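Local coordinates for mandelate racemase/muconate lactonizing enzyme family protein (Azoarcus sp., PDB 2QDE) that belongs to the mandelate racemase/muconate lactonizing enzyme family of the enolase superfamily, with a barium ion bound in its C-terminal barrel domain, at residues 198-203 against 207-212; 222-227 against 233-238; 177-182 against 213-218; 148-153 against 183-188; 139-144 against 154-159. One frame throughout, in Å; residues are numbered along the deposited sequence.

How the interactions relate
Following the chain from the N terminus, interaction 5 closes the first short loop, bringing helix 146-159 back onto the strand 135-140 that precedes it. Interaction 4 starts inside that loop and so crosses interaction 5, joining helix 146-159 to helix 172-186. Interaction 3 shares helix 172-186 with interaction 4 and crosses it in turn, because 177-182 lies inside the loop that interaction 4 closes and 213-218, after helix 202-212, lies beyond it. Interaction 1 is nested within the loop that interaction 3 closes and ties the start of helix 202-212 to its later turns. Interaction 2 follows in series, linking the loop after strand 220-221 with helix 229-236. Together they follow successive beta/alpha units around the barrel.

Interaction 1: 198-203 against 207-212; sequences GAWTYD and TTIRAL
The six-membered part of the Trp200 indole lies beneath Thr208, with the two side chains crossing at about a right angle. The methyl does the closest touching: Thr208 CG2 is 3.4 Å from Trp200 CH2. Thr208 CB adds an off-centre CH-pi contact, 4.1 Å from the centroid of that six-membered ring and 29° off its normal. With chi1 at -55°, CG2 stands anti to the backbone N and OG1 beside it, a placing that brings both branches to the ring while OG1, offset toward its rim, gives its hydrogen bond to Gln204 O. Threonine suits the site because it offers the ring a methyl yet satisfies its own hydroxyl within the helix. Ile209 meets the indole obliquely, its CG1 lying 3.9 Å from Trp200 CZ3, and supplies apolar cover in this buried place.

Behind these contacts stands the helical backbone, where Thr207 N donates to Asp203 O over 3.1 Å, nearly straight at 176°. The helix starts after Thr201, its N-cap, whose backbone N is bonded to Gln204 OE1. Leu172 of helix 172-186 also touches Thr208, while Asn291 of the second subunit packs against Thr201. The tryptophan thus packs the end of the loop from strand 192-195 against the helix it leads into, within the beta-alpha-beta unit 192-195, 202-212, 220-221 of the enolase-superfamily barrel.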
# COMPACT_ATOMS: atom_id res chain seq x y z
N GLY A 198 9.59 26.70 2.62
CA GLY A 198 8.42 26.08 3.23
C GLY A 198 7.31 26.98 3.75
O GLY A 198 6.54 26.59 4.63
N ALA A 199 7.20 28.18 3.18
CA ALA A 199 6.20 29.14 3.62
C ALA A 199 4.78 28.98 3.06
O ALA A 199 3.88 29.72 3.47
CB ALA A 199 6.70 30.57 3.32
N TRP A 200 4.56 28.02 2.15
CA TRP A 200 3.23 27.87 1.57
C TRP A 200 2.28 26.80 2.10
O TRP A 200 2.70 25.74 2.55
CB TRP A 200 3.34 27.66 0.06
CG TRP A 200 3.84 28.85 -0.71
CD1 TRP A 200 3.83 30.15 -0.30
CD2 TRP A 200 4.41 28.84 -2.02
NE1 TRP A 200 4.36 30.95 -1.28
CE2 TRP A 200 4.73 30.17 -2.35
CE3 TRP A 200 4.68 27.83 -2.96
CZ2 TRP A 200 5.31 30.53 -3.57
CZ3 TRP A 200 5.26 28.18 -4.18
CH2 TRP A 200 5.57 29.52 -4.47
N THR A 201 0.98 27.11 2.06
CA THR A 201 -0.04 26.15 2.45
C THR A 201 -0.21 25.43 1.11
O THR A 201 0.22 25.95 0.07
CB THR A 201 -1.38 26.82 2.87
OG1 THR A 201 -1.91 27.57 1.77
CG2 THR A 201 -1.17 27.76 4.06
N TYR A 202 -0.82 24.25 1.10
CA TYR A 202 -0.96 23.52 -0.14
C TYR A 202 -1.56 24.29 -1.32
O TYR A 202 -1.01 24.28 -2.42
CB TYR A 202 -1.75 22.24 0.09
CG TYR A 202 -1.91 21.43 -1.17
CD1 TYR A 202 -0.85 20.66 -1.66
CD2 TYR A 202 -3.10 21.47 -1.89
CE1 TYR A 202 -0.98 19.94 -2.86
CE2 TYR A 202 -3.23 20.77 -3.09
CZ TYR A 202 -2.18 20.01 -3.56
OH TYR A 202 -2.35 19.33 -4.74
N ASP A 203 -2.70 24.95 -1.10
CA ASP A 203 -3.37 25.71 -2.15
C ASP A 203 -2.50 26.82 -2.72
O ASP A 203 -2.47 27.03 -3.94
CB ASP A 203 -4.69 26.30 -1.63
CG ASP A 203 -4.49 27.18 -0.41
OD1 ASP A 203 -3.79 26.74 0.53
OD2 ASP A 203 -5.03 28.32 -0.39
N THR A 207 -1.39 27.08 -6.83
CA THR A 207 -1.67 28.27 -7.62
C THR A 207 -0.43 29.02 -8.12
O THR A 207 -0.34 29.36 -9.30
CB THR A 207 -2.52 29.27 -6.82
OG1 THR A 207 -3.73 28.64 -6.40
CG2 THR A 207 -2.86 30.49 -7.68
N THR A 208 0.51 29.27 -7.22
CA THR A 208 1.71 30.00 -7.59
C THR A 208 2.58 29.22 -8.55
O THR A 208 3.04 29.77 -9.55
CB THR A 208 2.52 30.38 -6.35
OG1 THR A 208 1.68 31.10 -5.45
CG2 THR A 208 3.70 31.26 -6.73
N ILE A 209 2.82 27.94 -8.26
CA ILE A 209 3.65 27.14 -9.13
C ILE A 209 3.06 27.09 -10.53
O ILE A 209 3.78 27.21 -11.52
CB ILE A 209 3.83 25.71 -8.58
CG1 ILE A 209 4.56 25.78 -7.23
CG2 ILE A 209 4.63 24.86 -9.56
CD1 ILE A 209 4.72 24.46 -6.54
N ARG A 210 1.75 26.91 -10.62
CA ARG A 210 1.10 26.87 -11.93
C ARG A 210 1.22 28.23 -12.61
O ARG A 210 1.40 28.31 -13.83
CB ARG A 210 -0.37 26.46 -11.79
CG ARG A 210 -0.53 24.97 -11.45
CD ARG A 210 -1.97 24.52 -11.39
NE ARG A 210 -2.06 23.06 -11.37
CZ ARG A 210 -3.19 22.38 -11.30
NH1 ARG A 210 -4.35 23.01 -11.24
NH2 ARG A 210 -3.16 21.05 -11.29
N ALA A 211 1.16 29.29 -11.82
CA ALA A 211 1.27 30.64 -12.35
C ALA A 211 2.69 30.90 -12.86
O ALA A 211 2.91 31.78 -13.69
CB ALA A 211 0.92 31.66 -11.28
N LEU A 212 3.65 30.11 -12.38
CA LEU A 212 5.04 30.28 -12.78
C LEU A 212 5.52 29.31 -13.86
O LEU A 212 6.63 29.45 -14.37
CB LEU A 212 5.95 30.15 -11.56
CG LEU A 212 5.77 31.18 -10.44
CD1 LEU A 212 6.74 30.87 -9.30
CD2 LEU A 212 6.02 32.58 -10.98

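Interaction 2: 222-227 against 233-238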
# COMPACT_ATOMS: atom_id res chain seq x y z
N GLN A 222 11.56 23.56 -1.69
CA GLN A 222 10.73 23.49 -0.48
C GLN A 222 9.53 24.44 -0.45
O GLN A 222 9.50 25.40 0.33
CB GLN A 222 11.58 23.75 0.76
CG GLN A 222 10.92 23.30 2.06
CD GLN A 222 10.87 21.79 2.19
OE1 GLN A 222 9.84 21.22 2.53
NE2 GLN A 222 12.00 21.14 1.93
N PRO A 223 8.51 24.17 -1.28
CA PRO A 223 7.33 25.03 -1.29
C PRO A 223 6.47 24.90 -0.03
O PRO A 223 5.90 25.88 0.44
CB PRO A 223 6.59 24.59 -2.55
CG PRO A 223 6.95 23.15 -2.67
CD PRO A 223 8.42 23.14 -2.33
N LEU A 224 6.40 23.69 0.52
CA LEU A 224 5.58 23.41 1.70
C LEU A 224 6.42 23.18 2.97
O LEU A 224 7.63 23.00 2.90
CB LEU A 224 4.71 22.18 1.42
CG LEU A 224 3.86 22.27 0.15
CD1 LEU A 224 3.28 20.91 -0.20
CD2 LEU A 224 2.75 23.30 0.35
N PRO A 225 5.77 23.20 4.15
CA PRO A 225 6.48 22.99 5.41
C PRO A 225 7.33 21.72 5.41
O PRO A 225 7.04 20.76 4.69
CB PRO A 225 5.34 22.92 6.44
CG PRO A 225 4.31 23.82 5.84
CD PRO A 225 4.33 23.42 4.38
N ALA A 226 8.39 21.73 6.21
CA ALA A 226 9.32 20.60 6.31
C ALA A 226 8.63 19.26 6.58
O ALA A 226 9.01 18.23 6.02
CB ALA A 226 10.35 20.87 7.40
N TRP A 227 7.62 19.27 7.44
CA TRP A 227 6.91 18.05 7.80
C TRP A 227 5.83 17.58 6.81
O TRP A 227 5.38 16.44 6.87
CB TRP A 227 6.27 18.23 9.17
CG TRP A 227 5.42 19.46 9.25
CD1 TRP A 227 5.82 20.70 9.68
CD2 TRP A 227 4.07 19.60 8.81
NE1 TRP A 227 4.79 21.60 9.52
CE2 TRP A 227 3.71 20.96 8.99
CE3 TRP A 227 3.13 18.72 8.27
CZ2 TRP A 227 2.44 21.44 8.65
CZ3 TRP A 227 1.86 19.21 7.94
CH2 TRP A 227 1.53 20.56 8.13
N ALA A 233 4.31 15.35 -1.89
CA ALA A 233 4.01 14.29 -2.85
C ALA A 233 2.76 14.70 -3.62
O ALA A 233 2.75 14.65 -4.85
CB ALA A 233 3.78 12.96 -2.13
N ARG A 234 1.72 15.12 -2.90
CA ARG A 234 0.47 15.52 -3.54
C ARG A 234 0.67 16.68 -4.54
O ARG A 234 -0.04 16.77 -5.55
CB ARG A 234 -0.56 15.93 -2.49
CG ARG A 234 -1.97 16.07 -3.04
CD ARG A 234 -2.89 16.83 -2.09
NE ARG A 234 -2.85 16.29 -0.74
CZ ARG A 234 -2.39 16.95 0.32
NH1 ARG A 234 -1.94 18.19 0.18
NH2 ARG A 234 -2.39 16.38 1.51
N LEU A 235 1.64 17.54 -4.25
CA LEU A 235 1.94 18.68 -5.12
C LEU A 235 2.59 18.18 -6.39
O LEU A 235 2.25 18.62 -7.49
CB LEU A 235 2.89 19.65 -4.41
CG LEU A 235 3.16 20.99 -5.11
CD1 LEU A 235 1.86 21.75 -5.30
CD2 LEU A 235 4.14 21.82 -4.27
N ARG A 236 3.53 17.25 -6.24
CA ARG A 236 4.23 16.69 -7.39
C ARG A 236 3.24 16.04 -8.35
O ARG A 236 3.53 15.87 -9.54
CB ARG A 236 5.26 15.65 -6.93
CG ARG A 236 6.40 16.22 -6.10
CD ARG A 236 7.54 15.23 -5.86
NE ARG A 236 8.08 14.74 -7.13
CZ ARG A 236 7.72 13.60 -7.69
NH1 ARG A 236 6.83 12.81 -7.09
NH2 ARG A 236 8.21 13.27 -8.88
N GLY A 237 2.06 15.69 -7.84
CA GLY A 237 1.05 15.07 -8.68
C GLY A 237 0.14 16.08 -9.38
O GLY A 237 -0.70 15.69 -10.19
N LYS A 238 0.31 17.36 -9.06
CA LYS A 238 -0.52 18.39 -9.68
C LYS A 238 0.29 19.41 -10.49
O LYS A 238 -0.29 20.22 -11.21
CB LYS A 238 -1.32 19.15 -8.61
CG LYS A 238 -2.21 18.29 -7.70
CD LYS A 238 -3.12 17.34 -8.48
CE LYS A 238 -4.13 18.06 -9.35
NZ LYS A 238 -5.09 17.07 -9.95
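Leu235 reaches from helix 229-236 toward Pro223 and Leu224, and its side chain carries the whole contact. CB starts out 4.4 Å from Leu224 CD1, at the fringe of that methyl. CG follows anti to the backbone N (chi1 -173°), which swings the branch point in toward the loop, and there the chain divides. Branch CD2 takes the main load: it lies 3.5 Å from Pro223 CG, a carbon pair tighter than usual, and 4.1 Å from Pro223 CB, so it rests on the CB-CG bond of the proline ring. The same methyl also marks the nearest approach to Leu224, 4.3 Å from its CD1. Ile209 of helix 202-212 and Ile243 of strand 243-245 also pack against Leu235.

In the barrel domain this loop leaves the end of strand 220-221, directly after Glu221, a ligand of the barium ion, and leads into helix 229-236. The side chain of Pro223 is about 9 Å from that ion. A rigid proline suits the loop, where its ring gives the leucine a firm apolar surface. Leu224 fills the buried side of the loop with a branched apolar chain.

The far end of the loop is drawn into the assembly, since the ring of Trp227 stacks on His253 of the fourth subunit. Within the loop, Pro225 CB lies 3.3 Å above the plane of the Trp227 ring, toward its rim.

Interaction 3: 177-182 against 213-218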
# COMPACT_ATOMS: atom_id res chain seq x y z
N ALA A 177 6.33 38.92 -10.70
CA ALA A 177 7.09 40.04 -11.23
C ALA A 177 8.60 39.79 -11.19
O ALA A 177 9.31 40.05 -12.18
CB ALA A 177 6.75 41.31 -10.46
N MET A 178 9.09 39.28 -10.07
CA MET A 178 10.52 39.01 -9.91
C MET A 178 11.00 38.00 -10.94
O MET A 178 11.96 38.26 -11.69
CB MET A 178 10.79 38.47 -8.49
CG MET A 178 12.24 38.09 -8.21
SD MET A 178 12.48 37.46 -6.51
CE MET A 178 11.80 35.80 -6.64
N VAL A 179 10.33 36.85 -11.00
CA VAL A 179 10.69 35.79 -11.93
C VAL A 179 10.52 36.23 -13.38
O VAL A 179 11.37 35.95 -14.23
CB VAL A 179 9.85 34.50 -11.67
CG1 VAL A 179 10.10 33.46 -12.74
CG2 VAL A 179 10.21 33.93 -10.31
N ALA A 180 9.41 36.91 -13.66
CA ALA A 180 9.14 37.37 -15.02
C ALA A 180 10.32 38.20 -15.53
O ALA A 180 10.86 37.92 -16.61
CB ALA A 180 7.87 38.21 -15.05
N GLU A 181 10.72 39.20 -14.75
CA GLU A 181 11.83 40.08 -15.12
C GLU A 181 13.17 39.35 -15.23
O GLU A 181 13.86 39.46 -16.25
CB GLU A 181 11.94 41.23 -14.11
CG GLU A 181 13.28 41.96 -14.15
CD GLU A 181 13.48 42.80 -15.41
OE1 GLU A 181 12.67 42.65 -16.37
OE2 GLU A 181 14.45 43.59 -15.45
N VAL A 182 13.54 38.61 -14.19
CA VAL A 182 14.81 37.89 -14.22
C VAL A 182 14.90 36.94 -15.42
O VAL A 182 15.94 36.90 -16.10
CB VAL A 182 15.01 37.08 -12.92
CG1 VAL A 182 16.34 36.35 -12.96
CG2 VAL A 182 14.97 38.02 -11.72
N GLU A 213 4.70 28.32 -14.20
CA GLU A 213 5.11 27.33 -15.20
C GLU A 213 5.55 27.91 -16.54
O GLU A 213 6.42 27.35 -17.19
CB GLU A 213 3.99 26.29 -15.40
CG GLU A 213 3.70 25.48 -14.13
CD GLU A 213 2.68 24.36 -14.32
OE1 GLU A 213 1.66 24.59 -15.01
OE2 GLU A 213 2.89 23.26 -13.75
N LYS A 214 4.98 29.04 -16.94
CA LYS A 214 5.35 29.63 -18.22
C LYS A 214 6.79 30.16 -18.23
O LYS A 214 7.36 30.44 -19.30
CB LYS A 214 4.38 30.76 -18.59
CG LYS A 214 4.51 32.03 -17.76
CD LYS A 214 3.44 33.04 -18.17
CE LYS A 214 2.05 32.52 -17.81
NZ LYS A 214 0.95 33.23 -18.52
N TYR A 215 7.39 30.28 -17.04
CA TYR A 215 8.77 30.77 -16.94
C TYR A 215 9.81 29.66 -16.93
O TYR A 215 11.01 29.93 -16.88
CB TYR A 215 8.91 31.66 -15.70
CG TYR A 215 7.97 32.84 -15.74
CD1 TYR A 215 8.08 33.80 -16.75
CD2 TYR A 215 6.94 32.97 -14.82
CE1 TYR A 215 7.19 34.86 -16.84
CE2 TYR A 215 6.03 34.04 -14.89
CZ TYR A 215 6.17 34.97 -15.91
OH TYR A 215 5.28 36.02 -16.00
N ASN A 216 9.35 28.42 -16.99
CA ASN A 216 10.22 27.24 -17.02
C ASN A 216 11.32 27.16 -15.98
O ASN A 216 12.48 26.93 -16.31
CB ASN A 216 10.85 27.09 -18.41
CG ASN A 216 9.83 26.87 -19.49
OD1 ASN A 216 8.96 27.71 -19.72
ND2 ASN A 216 9.92 25.72 -20.16
N LEU A 217 10.96 27.34 -14.71
CA LEU A 217 11.94 27.26 -13.64
C LEU A 217 12.45 25.81 -13.58
O LEU A 217 11.68 24.86 -13.77
CB LEU A 217 11.28 27.65 -12.32
CG LEU A 217 10.69 29.06 -12.27
CD1 LEU A 217 9.83 29.24 -11.02
CD2 LEU A 217 11.82 30.09 -12.31
N SER A 218 13.74 25.63 -13.32
CA SER A 218 14.29 24.29 -13.25
C SER A 218 13.72 23.51 -12.07
O SER A 218 13.69 22.28 -12.09
CB SER A 218 15.82 24.33 -13.15
OG SER A 218 16.24 24.89 -11.92
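Tyr215 O accepts a hydrogen bond from Arg183 NH1, which anchors the turn of 213-218 beside helix 172-186 while the ring of Tyr215 lies against Ala180 of that helix. No hydrogen bond crosses the contact itself. Ala180 CA sits over one face of the ring, 4.1 Å from its centroid and 29° off the normal, a CH-pi contact. The methyl reaches farther along the ring, with Ala180 CB 3.5 Å from Tyr215 OH and 3.8 Å from the adjoining Tyr215 CZ. Against the opposite face lies Lys214 CG, 3.7 Å above the plane and over the centre, so the ring is held flat between a backbone carbon and an aliphatic chain. Alanine suits the helix here because its small side chain lets a ring approach the backbone.

The turn connects helix 202-212 to strand 220-221 in the barrel, and the contact joins two neighbouring beta/alpha units.

Val179 works on the buried side. Its CG1 stands anti to the backbone N (chi1 173°) and touches both Tyr215 CB (3.7 Å) and Leu217 CD2 (3.8 Å). Leu217 continues inward to Ile194 of strand 192-195, which Val179 also touches.

Interaction 4: 148-153 against 183-188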
# COMPACT_ATOMS: atom_id res chain seq x y z
N ALA A 148 16.31 45.38 -10.40
CA ALA A 148 17.62 45.32 -9.77
C ALA A 148 18.09 43.87 -9.65
O ALA A 148 19.25 43.54 -9.94
CB ALA A 148 17.57 45.96 -8.40
N VAL A 149 17.18 43.00 -9.22
CA VAL A 149 17.51 41.58 -9.06
C VAL A 149 18.00 41.01 -10.38
O VAL A 149 18.92 40.18 -10.41
CB VAL A 149 16.27 40.78 -8.57
CG1 VAL A 149 16.62 39.31 -8.43
CG2 VAL A 149 15.78 41.35 -7.24
N ALA A 150 17.40 41.45 -11.48
CA ALA A 150 17.78 40.98 -12.80
C ALA A 150 19.18 41.46 -13.18
O ALA A 150 19.91 40.75 -13.89
CB ALA A 150 16.77 41.44 -13.82
N GLU A 151 19.55 42.65 -12.73
CA GLU A 151 20.88 43.18 -13.04
C GLU A 151 21.95 42.38 -12.28
O GLU A 151 23.04 42.15 -12.81
CB GLU A 151 20.98 44.67 -12.66
CG GLU A 151 19.87 45.52 -13.26
CD GLU A 151 20.12 47.02 -13.12
OE1 GLU A 151 20.45 47.47 -11.99
OE2 GLU A 151 19.99 47.75 -14.13
N GLU A 152 21.64 41.97 -11.06
CA GLU A 152 22.60 41.18 -10.29
C GLU A 152 22.70 39.79 -10.93
O GLU A 152 23.75 39.16 -10.90
CB GLU A 152 22.16 41.05 -8.83
CG GLU A 152 23.09 40.15 -8.00
CD GLU A 152 22.77 40.16 -6.51
OE1 GLU A 152 21.67 40.62 -6.12
OE2 GLU A 152 23.63 39.69 -5.73
N ALA A 153 21.59 39.33 -11.51
CA ALA A 153 21.56 38.03 -12.17
C ALA A 153 22.56 38.01 -13.33
O ALA A 153 23.35 37.07 -13.46
CB ALA A 153 20.16 37.73 -12.68
N ARG A 183 13.83 36.20 -15.70
CA ARG A 183 13.81 35.27 -16.83
C ARG A 183 14.05 35.97 -18.16
O ARG A 183 14.79 35.46 -19.01
CB ARG A 183 12.46 34.55 -16.90
CG ARG A 183 12.28 33.63 -18.12
CD ARG A 183 12.55 32.17 -17.77
NE ARG A 183 13.96 31.82 -17.91
CZ ARG A 183 14.52 30.72 -17.41
NH1 ARG A 183 13.80 29.84 -16.72
NH2 ARG A 183 15.81 30.50 -17.61
N ARG A 184 13.40 37.12 -18.36
CA ARG A 184 13.54 37.87 -19.60
C ARG A 184 14.98 38.31 -19.81
O ARG A 184 15.48 38.32 -20.94
CB ARG A 184 12.64 39.12 -19.58
CG ARG A 184 12.74 39.96 -20.85
CD ARG A 184 12.30 41.41 -20.62
NE ARG A 184 13.11 42.06 -19.59
CZ ARG A 184 14.40 42.38 -19.72
NH1 ARG A 184 15.05 42.12 -20.85
NH2 ARG A 184 15.05 42.95 -18.71
N ALA A 185 15.64 38.67 -18.72
CA ALA A 185 17.02 39.12 -18.77
C ALA A 185 18.02 38.01 -19.07
O ALA A 185 18.84 38.14 -19.98
CB ALA A 185 17.38 39.81 -17.45
N VAL A 186 17.96 36.92 -18.31
CA VAL A 186 18.90 35.82 -18.49
C VAL A 186 18.60 34.87 -19.64
O VAL A 186 19.46 34.07 -20.03
CB VAL A 186 19.04 35.00 -17.18
CG1 VAL A 186 19.44 35.92 -16.03
CG2 VAL A 186 17.72 34.30 -16.87
N GLY A 187 17.39 34.93 -20.19
CA GLY A 187 17.07 34.04 -21.29
C GLY A 187 16.57 32.67 -20.85
O GLY A 187 16.64 32.32 -19.68
N ASP A 188 16.07 31.89 -21.81
CA ASP A 188 15.52 30.57 -21.52
C ASP A 188 16.54 29.47 -21.25
O ASP A 188 16.18 28.42 -20.71
CB ASP A 188 14.61 30.09 -22.66
CG ASP A 188 13.56 31.11 -23.07
OD1 ASP A 188 12.99 31.79 -22.19
OD2 ASP A 188 13.30 31.22 -24.29
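Ala150 faces Ala185 and Ala153 faces Val186 where two neighbouring outer helices of the beta/alpha barrel, 146-159 and 172-186, pack side by side. The first pair is methyl against methyl, each side chain setting out toward the other helix, and the two CB atoms stand 4.0 Å apart. With nothing longer than a methyl on either side, the backbones come close, and the CA atoms of Ala150 and Ala185 are separated by 6.3 Å.

One turn further along helix 146-159, Ala153 also points across, but Val186 sets out alongside and touches with one branch. At chi1 -56° CG1 lies anti to the carbonyl carbon and comes within 3.9 Å of Ala153 CB. The backbones are farther apart here, with the CA atoms of Ala153 and Val186 separated by 7.2 Å, and the longer valine branch spans the distance.

Just beyond, the chain leaves the helix at Gly187, whose positive phi of 86° suits a residue without a side chain. Arg183 secures this exit by gripping one oxygen side-on with two nitrogens: Gly187 O lies at the guanidinium edge, 3.3 Å from Arg183 NE, which sits above the carbonyl plane, and 2.9 Å from Arg183 NH2, which lies in it.

Interaction 5: 139-144 against 154-159; sequences LVLGAG and LAVLRE
Leu139 and Val156 mark the nearest backbone approach, their CA atoms 7.5 Å apart, where an extended chain passes alongside a helix. Leu139 has the open backbone angles of a strand (phi -144°, psi 146°), and the chain remains extended through Leu141 as it leaves the sheet. Segment 154-159 is helical, with Arg158 N bonded to Leu154 O as in a regular alpha-helix. No hydrogen bond runs between the two segments, and the strand side keeps its polar backbone busy with its neighbour instead: Leu139 and Leu141 are both hydrogen-bonded to Lys165 of strand 164-167.

The side chains meet around a single valine. Val156 points at the strand and splits its methyls between two leucines. With chi1 at 168°, CG1 stands anti to the backbone N and lies 4.1 Å from Leu139 CB, while CG2, beside that N, touches Leu141 CD2 at 3.7 Å. The fork of a beta-branched residue is well suited to this task, since it serves both partners without a long flexible chain. Leu139 offers the base of its side chain, whereas Leu141 uses a tip, crossing the valine at a slant. Val140 between them sets out from the other side of the strand, away from the helix.

Other apolar groups complete the cluster. Phe161 touches both Leu139 and Val156, and Leu141 packs on Ala153 and Leu166. All three touching residues are buried, forming the layer between inner strand and outer helix in the beta-alpha-beta unit 135-140, 146-159 and 164-167 of a beta/alpha barrel.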
# COMPACT_ATOMS: atom_id res chain seq x y z
N LEU A 139 24.46 30.73 -7.48
CA LEU A 139 24.33 31.73 -6.42
C LEU A 139 22.93 32.26 -6.19
O LEU A 139 22.15 32.40 -7.14
CB LEU A 139 25.26 32.90 -6.73
CG LEU A 139 26.09 33.49 -5.59
CD1 LEU A 139 27.12 32.46 -5.13
CD2 LEU A 139 26.78 34.76 -6.08
N VAL A 140 22.61 32.55 -4.93
CA VAL A 140 21.30 33.10 -4.56
C VAL A 140 21.40 34.63 -4.66
O VAL A 140 22.39 35.21 -4.22
CB VAL A 140 20.94 32.77 -3.09
CG1 VAL A 140 19.52 33.23 -2.80
CG2 VAL A 140 21.07 31.28 -2.85
N LEU A 141 20.38 35.28 -5.21
CA LEU A 141 20.42 36.73 -5.35
C LEU A 141 19.74 37.47 -4.19
O LEU A 141 18.89 36.92 -3.49
CB LEU A 141 19.77 37.16 -6.67
CG LEU A 141 20.28 36.47 -7.94
CD1 LEU A 141 19.59 37.09 -9.15
CD2 LEU A 141 21.79 36.61 -8.06
N GLY A 142 20.14 38.72 -3.99
CA GLY A 142 19.57 39.52 -2.92
C GLY A 142 18.25 40.14 -3.31
O GLY A 142 17.96 40.33 -4.49
N ALA A 143 17.43 40.46 -2.31
CA ALA A 143 16.13 41.07 -2.56
C ALA A 143 16.28 42.48 -3.13
O ALA A 143 17.32 43.12 -2.97
CB ALA A 143 15.31 41.12 -1.27
N GLY A 144 15.22 42.94 -3.80
CA GLY A 144 15.22 44.26 -4.40
C GLY A 144 14.16 44.30 -5.48
O GLY A 144 13.53 43.28 -5.75
N LEU A 154 22.52 39.05 -14.15
CA LEU A 154 23.43 39.15 -15.29
C LEU A 154 24.88 39.25 -14.83
O LEU A 154 25.76 38.66 -15.43
CB LEU A 154 23.05 40.38 -16.13
CG LEU A 154 21.74 40.27 -16.91
CD1 LEU A 154 21.35 41.62 -17.48
CD2 LEU A 154 21.91 39.24 -18.02
N ALA A 155 25.13 40.00 -13.76
CA ALA A 155 26.48 40.15 -13.23
C ALA A 155 27.01 38.80 -12.75
O ALA A 155 28.15 38.44 -13.02
CB ALA A 155 26.48 41.14 -12.06
N VAL A 156 26.15 38.06 -12.06
CA VAL A 156 26.51 36.74 -11.55
C VAL A 156 26.84 35.79 -12.69
O VAL A 156 27.83 35.05 -12.63
CB VAL A 156 25.35 36.14 -10.72
CG1 VAL A 156 25.61 34.67 -10.45
CG2 VAL A 156 25.21 36.90 -9.41
N LEU A 157 26.02 35.79 -13.73
CA LEU A 157 26.26 34.93 -14.88
C LEU A 157 27.55 35.33 -15.59
O LEU A 157 28.31 34.47 -16.03
CB LEU A 157 25.07 34.99 -15.85
CG LEU A 157 23.80 34.31 -15.32
CD1 LEU A 157 22.61 34.64 -16.21
CD2 LEU A 157 24.02 32.81 -15.23
N ARG A 158 27.81 36.63 -15.69
CA ARG A 158 29.03 37.11 -16.35
C ARG A 158 30.28 36.64 -15.62
O ARG A 158 31.32 36.40 -16.24
CB ARG A 158 29.03 38.64 -16.44
CG ARG A 158 28.53 39.18 -17.78
CD ARG A 158 28.69 40.70 -17.90
NE ARG A 158 27.60 41.43 -17.27
CZ ARG A 158 27.73 42.16 -16.16
NH1 ARG A 158 28.91 42.26 -15.56
NH2 ARG A 158 26.67 42.79 -15.66
N GLU A 159 30.18 36.50 -14.30
CA GLU A 159 31.31 36.06 -13.49
C GLU A 159 31.63 34.58 -13.71
O GLU A 159 32.75 34.13 -13.45
CB GLU A 159 31.02 36.32 -12.01
CG GLU A 159 32.15 35.98 -11.05
CD GLU A 159 33.46 36.67 -11.40
OE1 GLU A 159 33.42 37.83 -11.87
OE2 GLU A 159 34.53 36.05 -11.20